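Local coordinates for protein beta-glucoside phosphorylase BglX (PDB 5VQE) that probably cleaves beta-glucosides by transferring the glucosyl group to phosphate, as a phosphorylase of glycoside hydrolase family 3, at residues L6-Y11 and H280-I285; S83-L88 and G352-L357; M114-T119 and R163-D168; I159-T164 and N513-V518. One frame throughout, in Å; residues are numbered along the deposited sequence.

How the contacts relate
The four contacts form two groups. Contacts 1 and 2 have centres 16 Å apart. Pro10 O of contact 1 probably accepts a hydrogen bond from Lys356 NZ of contact 2, at 2.8 Å, and the Tyr11 ring packs on Gly352 and Met353. Contacts 3 and 4 have centres 10 Å apart and share Arg163 and Thr164. Met114 joins them, with its N 3.1 Å from Val162 O and its SD against Pro514. Contact 1 is about 34 Å from contact 4 between centres. The bound 2-deoxy-2-fluoroglucose is reached directly from the shared segment, where Arg163 NH2 bonds to its O3. Leu284 and Leu88 side chains stay about 12 and 13 Å from the sugar.

Contact 1. Residues L6-Y11 and H280-I285; sequences LSIKPY and HFNGLI
Asn282 makes the polar link between 280-285 and the loop 6-11. Its ND2 donates to Lys9 O at 3.0 Å, with an N-H...O angle of 163°. The acceptor lies close to the amide plane of Asn282, while the donor stands above the carbonyl plane of Lys9. ND2 also bonds to Ile5 O, and OD1 takes Arg349 NH2. Three bonds at both ends of the amide therefore fix its rotation. Asn282 CG is anti to the backbone N (chi1 -174°), which carries the amide to the carbonyl of Lys9.

This loop precedes helix 15-27. Gly283 leads straight into strand 284-287, one of the parallel strands of the family 3 TIM barrel. The loop thus packs at the N-terminal end of that strand, the end where barrels of this kind do not carry their catalytic loops.

Van der Waals contacts surround the amide. Ile8 CG1 comes to 3.4 Å from Asn282 ND2, the two side chains meeting at about a right angle. Pro10 follows a cis peptide bond. Its CG rests 3.6 Å from Gly283 CA, and its CD reaches the carbonyl carbon of Asn282.

The Tyr11 ring presents its edge. Tyr11 CE2 is 3.3 Å from the backbone O of Asn282, which lies near the ring plane. The ring is turned 71° from the side-chain amide of Asn282. Leu6 CD2 lies over one face of this ring, toward its rim. Tyr11 OH bonds to Arg349 O.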
# COMPACT_ATOMS: atom_id res chain seq x y z
N LEU A 6 20.78 18.69 7.37
CA LEU A 6 19.77 18.77 8.42
C LEU A 6 19.06 20.12 8.50
O LEU A 6 17.98 20.19 9.09
CB LEU A 6 20.40 18.43 9.77
CG LEU A 6 21.01 17.03 9.85
CD1 LEU A 6 21.75 16.85 11.15
CD2 LEU A 6 19.95 15.96 9.71
N SER A 7 19.63 21.18 7.93
CA SER A 7 19.00 22.49 8.05
C SER A 7 18.02 22.80 6.92
O SER A 7 17.34 23.83 6.98
CB SER A 7 20.06 23.59 8.12
OG SER A 7 20.77 23.70 6.90
N ILE A 8 17.92 21.95 5.90
CA ILE A 8 17.08 22.23 4.74
C ILE A 8 16.02 21.15 4.60
O ILE A 8 16.05 20.11 5.26
CB ILE A 8 17.91 22.36 3.45
CG1 ILE A 8 18.63 21.05 3.13
CG2 ILE A 8 18.90 23.52 3.59
CD1 ILE A 8 19.36 21.04 1.79
N LYS A 9 15.08 21.42 3.70
CA LYS A 9 14.00 20.50 3.38
C LYS A 9 14.56 19.10 3.10
O LYS A 9 15.57 18.97 2.40
CB LYS A 9 13.25 21.02 2.15
CG LYS A 9 12.13 20.14 1.65
CD LYS A 9 11.28 20.89 0.63
CE LYS A 9 11.91 20.84 -0.74
NZ LYS A 9 11.23 21.80 -1.67
N PRO A 10 13.92 18.03 3.61
CA PRO A 10 12.70 17.98 4.40
C PRO A 10 12.94 17.91 5.91
O PRO A 10 12.04 17.53 6.65
CB PRO A 10 12.06 16.69 3.92
CG PRO A 10 13.24 15.79 3.75
CD PRO A 10 14.38 16.67 3.27
N TYR A 11 14.15 18.25 6.35
CA TYR A 11 14.48 18.25 7.78
C TYR A 11 14.15 19.59 8.44
O TYR A 11 13.33 19.65 9.36
CB TYR A 11 15.96 17.91 7.98
CG TYR A 11 16.27 16.44 7.77
CD1 TYR A 11 16.10 15.52 8.80
CD2 TYR A 11 16.72 15.98 6.54
CE1 TYR A 11 16.37 14.19 8.61
CE2 TYR A 11 16.99 14.65 6.34
CZ TYR A 11 16.81 13.76 7.38
OH TYR A 11 17.08 12.42 7.17
N HIS A 280 18.35 15.54 -6.20
CA HIS A 280 18.69 16.22 -4.96
C HIS A 280 17.70 15.90 -3.84
O HIS A 280 17.33 16.75 -3.04
CB HIS A 280 18.78 17.73 -5.18
CG HIS A 280 19.65 18.10 -6.35
ND1 HIS A 280 21.02 18.01 -6.31
CD2 HIS A 280 19.33 18.51 -7.60
CE1 HIS A 280 21.52 18.37 -7.48
NE2 HIS A 280 20.52 18.68 -8.28
N PHE A 281 17.26 14.64 -3.79
CA PHE A 281 16.46 14.20 -2.66
C PHE A 281 17.32 14.22 -1.41
O PHE A 281 18.44 13.68 -1.40
CB PHE A 281 15.89 12.80 -2.89
CG PHE A 281 15.08 12.28 -1.72
CD1 PHE A 281 13.99 12.98 -1.25
CD2 PHE A 281 15.43 11.09 -1.10
CE1 PHE A 281 13.25 12.50 -0.18
CE2 PHE A 281 14.69 10.61 -0.02
CZ PHE A 281 13.60 11.33 0.44
N ASN A 282 16.82 14.85 -0.36
CA ASN A 282 17.60 15.07 0.85
C ASN A 282 17.03 14.34 2.06
O ASN A 282 17.62 14.42 3.14
CB ASN A 282 17.69 16.58 1.15
CG ASN A 282 18.60 16.90 2.31
OD1 ASN A 282 19.73 16.41 2.38
ND2 ASN A 282 18.12 17.72 3.23
N GLY A 283 15.93 13.60 1.89
CA GLY A 283 15.29 12.90 2.98
C GLY A 283 15.87 11.51 3.22
O GLY A 283 16.92 11.14 2.69
N LEU A 284 15.14 10.74 4.02
CA LEU A 284 15.58 9.40 4.42
C LEU A 284 15.21 8.37 3.36
O LEU A 284 14.07 8.32 2.90
CB LEU A 284 14.93 9.04 5.76
CG LEU A 284 15.45 7.86 6.59
CD1 LEU A 284 14.76 7.83 7.93
CD2 LEU A 284 15.20 6.51 5.93
N ILE A 285 16.17 7.52 3.01
CA ILE A 285 15.93 6.40 2.09
C ILE A 285 15.93 5.11 2.90
O ILE A 285 16.90 4.81 3.61
CB ILE A 285 17.00 6.34 0.99
CG1 ILE A 285 16.97 7.59 0.11
CG2 ILE A 285 16.79 5.10 0.13
CD1 ILE A 285 18.13 7.68 -0.86

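Contact 2. Residues S83-L88 and G352-L357; sequences SKIPLL and GMKAKL
The backbones of Leu88 and Lys354 come closest, with CA atoms 6.8 Å apart, where the loop 83-88 passes the last turns of helix 340-356. In the family 3 TIM barrel this loop joins helix 69-82 to strand 88-91. The contact therefore brings the helix against the N-terminal end of a barrel strand. Leu88 is already paired there through its backbone with Gly60 and Val62.

Lys354 spans the gap. CG is anti to the carbonyl carbon (chi1 -66°), and the chain beyond it is fully extended, so the ammonium group is delivered at full length to the loop. Lys354 NZ donates to Pro86 O at 2.8 Å. The approach is fairly straight, with a C=O...N angle of 152°, and NZ is tilted 17° from the carbonyl plane. Gly60 O and Gln36 OE1 also accept from NZ. Three oxygens thus grip a buried ammonium, which is consistent with its being charged.

The methylenes of the lysine are packed as well. Lys354 CD lies 3.1 Å from Pro86 O. Ile85 crosses the chain at about a right angle, and Ile85 CG2 is 4.0 Å from Lys354 CD. That methyl is anti to the backbone N of Ile85. Ile85 also touches Thr24 of helix 15-27. On the strand side, Leu88 CG packs 4.0 Å from Lys354 CE. Leu88 CD2 also packs on Leu357 CD1, at 3.6 Å.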
# COMPACT_ATOMS: atom_id res chain seq x y z
N SER A 83 13.87 1.92 24.99
CA SER A 83 14.86 2.33 23.99
C SER A 83 15.63 3.55 24.47
O SER A 83 15.03 4.54 24.88
CB SER A 83 14.18 2.65 22.66
OG SER A 83 13.58 1.51 22.10
N LYS A 84 16.96 3.49 24.38
CA LYS A 84 17.77 4.67 24.70
C LYS A 84 17.55 5.77 23.67
O LYS A 84 17.39 6.94 24.03
CB LYS A 84 19.25 4.31 24.78
CG LYS A 84 20.12 5.54 25.09
CD LYS A 84 21.58 5.20 25.35
CE LYS A 84 22.31 4.78 24.08
NZ LYS A 84 23.79 4.78 24.27
N ILE A 85 17.58 5.41 22.39
CA ILE A 85 17.24 6.33 21.30
C ILE A 85 15.77 6.08 20.95
O ILE A 85 15.41 4.93 20.67
CB ILE A 85 18.13 6.10 20.06
CG1 ILE A 85 19.62 6.13 20.42
CG2 ILE A 85 17.80 7.13 19.00
CD1 ILE A 85 20.10 7.43 21.03
N PRO A 86 14.92 7.10 20.93
CA PRO A 86 13.53 6.88 20.52
C PRO A 86 13.45 6.22 19.16
O PRO A 86 14.27 6.47 18.27
CB PRO A 86 12.94 8.30 20.48
CG PRO A 86 13.77 9.09 21.40
CD PRO A 86 15.15 8.50 21.33
N LEU A 87 12.42 5.40 18.98
CA LEU A 87 12.19 4.66 17.75
C LEU A 87 11.32 5.45 16.78
O LEU A 87 10.36 6.11 17.19
CB LEU A 87 11.49 3.33 18.05
CG LEU A 87 12.24 2.32 18.91
CD1 LEU A 87 11.28 1.35 19.57
CD2 LEU A 87 13.24 1.58 18.05
N LEU A 88 11.64 5.35 15.49
CA LEU A 88 10.61 5.58 14.48
C LEU A 88 9.69 4.37 14.47
O LEU A 88 10.15 3.22 14.52
CB LEU A 88 11.24 5.78 13.10
CG LEU A 88 12.12 7.02 12.94
CD1 LEU A 88 12.81 6.97 11.60
CD2 LEU A 88 11.32 8.30 13.09
N GLY A 352 18.13 12.58 12.51
CA GLY A 352 17.54 13.85 12.14
C GLY A 352 16.03 13.78 12.01
O GLY A 352 15.33 14.75 12.32
N MET A 353 15.51 12.65 11.54
CA MET A 353 14.06 12.52 11.46
C MET A 353 13.45 12.35 12.85
O MET A 353 12.34 12.83 13.10
CB MET A 353 13.67 11.36 10.54
CG MET A 353 13.74 11.71 9.06
SD MET A 353 12.50 12.93 8.59
CE MET A 353 13.16 13.62 7.06
N LYS A 354 14.18 11.69 13.75
CA LYS A 354 13.72 11.58 15.13
C LYS A 354 13.69 12.95 15.80
O LYS A 354 12.75 13.26 16.54
CB LYS A 354 14.63 10.60 15.88
CG LYS A 354 14.49 9.19 15.34
CD LYS A 354 15.43 8.19 15.99
CE LYS A 354 15.27 6.82 15.34
NZ LYS A 354 15.88 5.69 16.10
N ALA A 355 14.69 13.79 15.52
CA ALA A 355 14.68 15.15 16.03
C ALA A 355 13.59 15.98 15.36
O ALA A 355 12.96 16.81 16.02
CB ALA A 355 16.05 15.80 15.81
N LYS A 356 13.35 15.77 14.07
CA LYS A 356 12.28 16.50 13.39
C LYS A 356 10.94 16.26 14.07
O LYS A 356 10.14 17.19 14.23
CB LYS A 356 12.23 16.09 11.91
CG LYS A 356 11.18 16.80 11.05
CD LYS A 356 11.11 16.16 9.66
CE LYS A 356 9.88 16.62 8.88
NZ LYS A 356 9.97 18.04 8.52
N LEU A 357 10.69 15.02 14.46
CA LEU A 357 9.48 14.63 15.18
C LEU A 357 9.49 15.06 16.64
O LEU A 357 8.47 14.91 17.32
CB LEU A 357 9.30 13.12 15.10
CG LEU A 357 8.91 12.53 13.74
CD1 LEU A 357 9.11 11.04 13.73
CD2 LEU A 357 7.46 12.88 13.40

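Contact 3. Residues M114-T119 and R163-D168; sequences MGVAAT and RTYGSD
Thr164 OG1 is gripped from two directions beside the methyl of Met114. It accepts from Gly166 N at 3.0 Å, closing an ST turn with an N-H...O angle of 154°. It also hydrogen-bonds to Asn161 O. Met114 CE approaches Thr164 OG1 to 3.9 Å. The Met114 chain leaves the helix with CG anti to the backbone N (chi1 -176°) and runs alongside Thr164 in the same direction. It bends at chi3, which brings CE near Gly166 CA. Nearer the backbone, Met114 CB lies 3.3 Å from Thr164 O.

Farther along the helix the contact is apolar at its side chains. Ala117 CB touches Tyr165 O at 3.4 Å and the CB of Tyr165 at 4.0 Å. The methyl sits at the edge of the Tyr165 ring, near its plane. Val116 CG1 reaches Tyr165 CE1 obliquely, at 4.3 Å.

Arg163, at the start of 163-168, belongs to the sugar pocket. Its NE forms a salt bridge with Glu94. Thr164 directly follows this pocket residue.

Helix 113-119 packs on the loop that follows barrel strand 143-144. Asp168 then caps helix 169-184. Tyr165 points between that helix, at Ile172, Met175 and Tyr179, and Leu128 of helix 122-138.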
# COMPACT_ATOMS: atom_id res chain seq x y z
N MET A 114 -7.05 3.65 -5.27
CA MET A 114 -7.66 3.81 -6.58
C MET A 114 -9.11 4.26 -6.45
O MET A 114 -9.58 5.07 -7.26
CB MET A 114 -7.57 2.52 -7.39
CG MET A 114 -8.10 2.70 -8.80
SD MET A 114 -7.96 1.24 -9.82
CE MET A 114 -6.20 1.28 -10.19
N GLY A 115 -9.82 3.76 -5.44
CA GLY A 115 -11.16 4.27 -5.18
C GLY A 115 -11.15 5.76 -4.91
O GLY A 115 -11.98 6.50 -5.43
N VAL A 116 -10.21 6.21 -4.08
CA VAL A 116 -10.01 7.64 -3.88
C VAL A 116 -9.75 8.34 -5.21
O VAL A 116 -10.28 9.43 -5.47
CB VAL A 116 -8.84 7.86 -2.90
CG1 VAL A 116 -8.40 9.33 -2.89
CG2 VAL A 116 -9.26 7.39 -1.51
N ALA A 117 -8.91 7.74 -6.06
CA ALA A 117 -8.59 8.37 -7.34
C ALA A 117 -9.82 8.48 -8.23
O ALA A 117 -9.95 9.45 -8.99
CB ALA A 117 -7.50 7.57 -8.06
N ALA A 118 -10.72 7.50 -8.15
CA ALA A 118 -11.94 7.53 -8.96
C ALA A 118 -12.85 8.69 -8.58
O ALA A 118 -13.65 9.14 -9.42
CB ALA A 118 -12.68 6.21 -8.82
N THR A 119 -12.77 9.20 -7.35
CA THR A 119 -13.51 10.41 -7.02
C THR A 119 -12.99 11.61 -7.80
O THR A 119 -13.72 12.59 -7.98
CB THR A 119 -13.45 10.75 -5.52
OG1 THR A 119 -12.17 11.31 -5.19
CG2 THR A 119 -13.72 9.53 -4.64
N ARG A 163 -3.80 -0.41 -5.29
CA ARG A 163 -2.92 0.28 -4.36
C ARG A 163 -2.42 1.61 -4.92
O ARG A 163 -1.85 2.41 -4.17
CB ARG A 163 -1.72 -0.60 -3.99
CG ARG A 163 -2.09 -1.88 -3.23
CD ARG A 163 -0.87 -2.76 -3.03
NE ARG A 163 0.01 -2.28 -1.97
CZ ARG A 163 1.30 -2.57 -1.87
NH1 ARG A 163 1.88 -3.33 -2.80
NH2 ARG A 163 2.02 -2.09 -0.87
N THR A 164 -2.61 1.85 -6.22
CA THR A 164 -2.19 3.07 -6.87
C THR A 164 -3.37 4.02 -7.04
O THR A 164 -4.54 3.65 -6.88
CB THR A 164 -1.58 2.79 -8.25
OG1 THR A 164 -2.63 2.50 -9.19
CG2 THR A 164 -0.61 1.62 -8.22
N TYR A 165 -3.04 5.26 -7.39
CA TYR A 165 -4.02 6.24 -7.82
C TYR A 165 -4.29 6.16 -9.32
O TYR A 165 -4.74 7.13 -9.93
CB TYR A 165 -3.56 7.66 -7.44
CG TYR A 165 -3.45 7.86 -5.95
CD1 TYR A 165 -4.56 7.78 -5.13
CD2 TYR A 165 -2.22 8.12 -5.36
CE1 TYR A 165 -4.46 7.95 -3.77
CE2 TYR A 165 -2.11 8.30 -3.98
CZ TYR A 165 -3.24 8.21 -3.20
OH TYR A 165 -3.13 8.37 -1.84
N GLY A 166 -4.03 5.00 -9.92
CA GLY A 166 -4.36 4.78 -11.31
C GLY A 166 -3.17 4.94 -12.23
O GLY A 166 -2.02 4.76 -11.82
N SER A 167 -3.43 5.30 -13.49
CA SER A 167 -2.41 5.27 -14.52
C SER A 167 -2.07 6.65 -15.07
O SER A 167 -1.29 6.74 -16.02
CB SER A 167 -2.86 4.35 -15.66
OG SER A 167 -4.08 4.80 -16.23
N ASP A 168 -2.63 7.73 -14.51
CA ASP A 168 -2.34 9.07 -15.01
C ASP A 168 -1.35 9.77 -14.09
O ASP A 168 -1.71 10.10 -12.94
CB ASP A 168 -3.62 9.89 -15.13
CG ASP A 168 -3.35 11.30 -15.63
OD1 ASP A 168 -2.85 11.44 -16.77
OD2 ASP A 168 -3.60 12.27 -14.89

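Contact 4. Residues I159-T164 and N513-V518; sequences ITNVRT and NPYHLV
The tight part of this contact is the amide of Asn161, set among Asn513, Pro514 and Tyr515. Asn161 ND2 donates to Asn513 OD1 at 3.2 Å, with an N-H...O angle of 170°. The acceptor lies near the amide plane of Asn161, but ND2 stands above the carbonyl plane of Asn513. The two amide planes are 86° apart. Tyr515 N reaches Asn513 OD1 at 2.9 Å from the opposite face, which closes an Asx turn. Two donors therefore hold this oxygen, and Asn513 ND2 bonds to Ile485 O.

Pro514 CD also packs on the amide, 3.6 Å from Asn161 OD1. Asn161 CG is anti to the backbone N (chi1 -160°), which sends the amide past the proline ring. Asn161 ND2 also meets the Tyr515 ring at its edge, 3.6 Å from Tyr515 CD1. Tyr515 OH bonds to Asp152, which anchors that ring to the barrel side.

The looser part is apolar. Val162 CG1 stands 4.0 Å from Pro514 CD and makes little further contact with 513-518. Both residues are nevertheless buried, and Met114 also touches Val162.

Segment 159-164 follows barrel strand 143-144, and segment 513-518 follows strand 506-510 of the six-stranded mixed sheet. Such an interface between a TIM barrel and an alpha/beta sandwich domain is characteristic of family 3 enzymes, and here it adjoins Arg163 of the sugar pocket.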
# COMPACT_ATOMS: atom_id res chain seq x y z
N ILE A 159 0.54 -6.42 -7.93
CA ILE A 159 0.96 -5.76 -6.70
C ILE A 159 0.84 -4.25 -6.79
O ILE A 159 1.13 -3.55 -5.80
CB ILE A 159 2.39 -6.19 -6.31
CG1 ILE A 159 2.68 -5.94 -4.83
CG2 ILE A 159 3.44 -5.50 -7.18
CD1 ILE A 159 1.89 -6.83 -3.89
N THR A 160 0.40 -3.72 -7.93
CA THR A 160 0.06 -2.31 -8.06
C THR A 160 -1.46 -2.17 -7.97
O THR A 160 -2.02 -2.20 -6.87
CB THR A 160 0.62 -1.75 -9.36
OG1 THR A 160 0.32 -2.64 -10.45
CG2 THR A 160 2.14 -1.59 -9.24
N ASN A 161 -2.14 -2.06 -9.11
CA ASN A 161 -3.60 -2.23 -9.17
C ASN A 161 -4.25 -1.21 -8.24
O ASN A 161 -3.89 -0.02 -8.29
CB ASN A 161 -3.91 -3.69 -8.85
CG ASN A 161 -5.28 -4.12 -9.34
OD1 ASN A 161 -6.24 -4.20 -8.56
ND2 ASN A 161 -5.38 -4.39 -10.64
N VAL A 162 -5.17 -1.61 -7.36
CA VAL A 162 -5.90 -0.65 -6.54
C VAL A 162 -5.04 0.03 -5.49
O VAL A 162 -5.52 0.96 -4.85
CB VAL A 162 -7.12 -1.30 -5.84
CG1 VAL A 162 -8.13 -1.78 -6.86
CG2 VAL A 162 -6.69 -2.43 -4.92
N ARG A 163 -3.80 -0.41 -5.29
CA ARG A 163 -2.92 0.28 -4.36
C ARG A 163 -2.42 1.61 -4.92
O ARG A 163 -1.85 2.41 -4.17
CB ARG A 163 -1.72 -0.60 -3.99
CG ARG A 163 -2.09 -1.88 -3.23
CD ARG A 163 -0.87 -2.76 -3.03
NE ARG A 163 0.01 -2.28 -1.97
CZ ARG A 163 1.30 -2.57 -1.87
NH1 ARG A 163 1.88 -3.33 -2.80
NH2 ARG A 163 2.02 -2.09 -0.87
N THR A 164 -2.61 1.85 -6.22
CA THR A 164 -2.19 3.07 -6.87
C THR A 164 -3.37 4.02 -7.04
O THR A 164 -4.54 3.65 -6.88
CB THR A 164 -1.58 2.79 -8.25
OG1 THR A 164 -2.63 2.50 -9.19
CG2 THR A 164 -0.61 1.62 -8.22
N ASN A 513 -10.26 -5.38 -8.12
CA ASN A 513 -9.54 -5.27 -9.38
C ASN A 513 -10.39 -4.57 -10.43
O ASN A 513 -11.51 -5.03 -10.72
CB ASN A 513 -9.14 -6.67 -9.85
CG ASN A 513 -8.25 -6.66 -11.09
OD1 ASN A 513 -8.09 -5.64 -11.74
ND2 ASN A 513 -7.69 -7.82 -11.42
N PRO A 514 -9.94 -3.46 -11.02
CA PRO A 514 -10.76 -2.74 -12.00
C PRO A 514 -10.73 -3.33 -13.40
O PRO A 514 -11.42 -2.82 -14.28
CB PRO A 514 -10.13 -1.34 -12.00
CG PRO A 514 -8.68 -1.64 -11.75
CD PRO A 514 -8.67 -2.75 -10.75
N TYR A 515 -9.95 -4.39 -13.63
CA TYR A 515 -9.72 -4.92 -14.97
C TYR A 515 -10.46 -6.22 -15.24
O TYR A 515 -10.08 -6.94 -16.17
CB TYR A 515 -8.22 -5.13 -15.19
CG TYR A 515 -7.40 -3.88 -15.02
CD1 TYR A 515 -6.46 -3.78 -14.01
CD2 TYR A 515 -7.58 -2.79 -15.86
CE1 TYR A 515 -5.70 -2.63 -13.86
CE2 TYR A 515 -6.84 -1.65 -15.71
CZ TYR A 515 -5.90 -1.57 -14.71
OH TYR A 515 -5.16 -0.41 -14.56
N HIS A 516 -11.50 -6.55 -14.47
CA HIS A 516 -12.10 -7.87 -14.61
C HIS A 516 -12.82 -8.06 -15.95
O HIS A 516 -13.10 -9.20 -16.32
CB HIS A 516 -13.07 -8.15 -13.46
CG HIS A 516 -12.40 -8.61 -12.21
ND1 HIS A 516 -11.36 -9.51 -12.21
CD2 HIS A 516 -12.62 -8.28 -10.91
CE1 HIS A 516 -10.97 -9.73 -10.96
NE2 HIS A 516 -11.72 -9.00 -10.16
N LEU A 517 -13.10 -6.99 -16.69
CA LEU A 517 -13.59 -7.20 -18.05
C LEU A 517 -12.61 -8.01 -18.89
O LEU A 517 -13.00 -8.50 -19.96
CB LEU A 517 -13.88 -5.85 -18.71
CG LEU A 517 -15.19 -5.16 -18.29
CD1 LEU A 517 -15.27 -3.76 -18.86
CD2 LEU A 517 -16.43 -5.97 -18.71
N VAL A 518 -11.36 -8.17 -18.44
CA VAL A 518 -10.41 -9.06 -19.11
C VAL A 518 -10.93 -10.48 -19.12
O VAL A 518 -10.78 -11.21 -20.11
CB VAL A 518 -9.03 -8.97 -18.42
CG1 VAL A 518 -8.13 -10.15 -18.82
CG2 VAL A 518 -8.35 -7.66 -18.74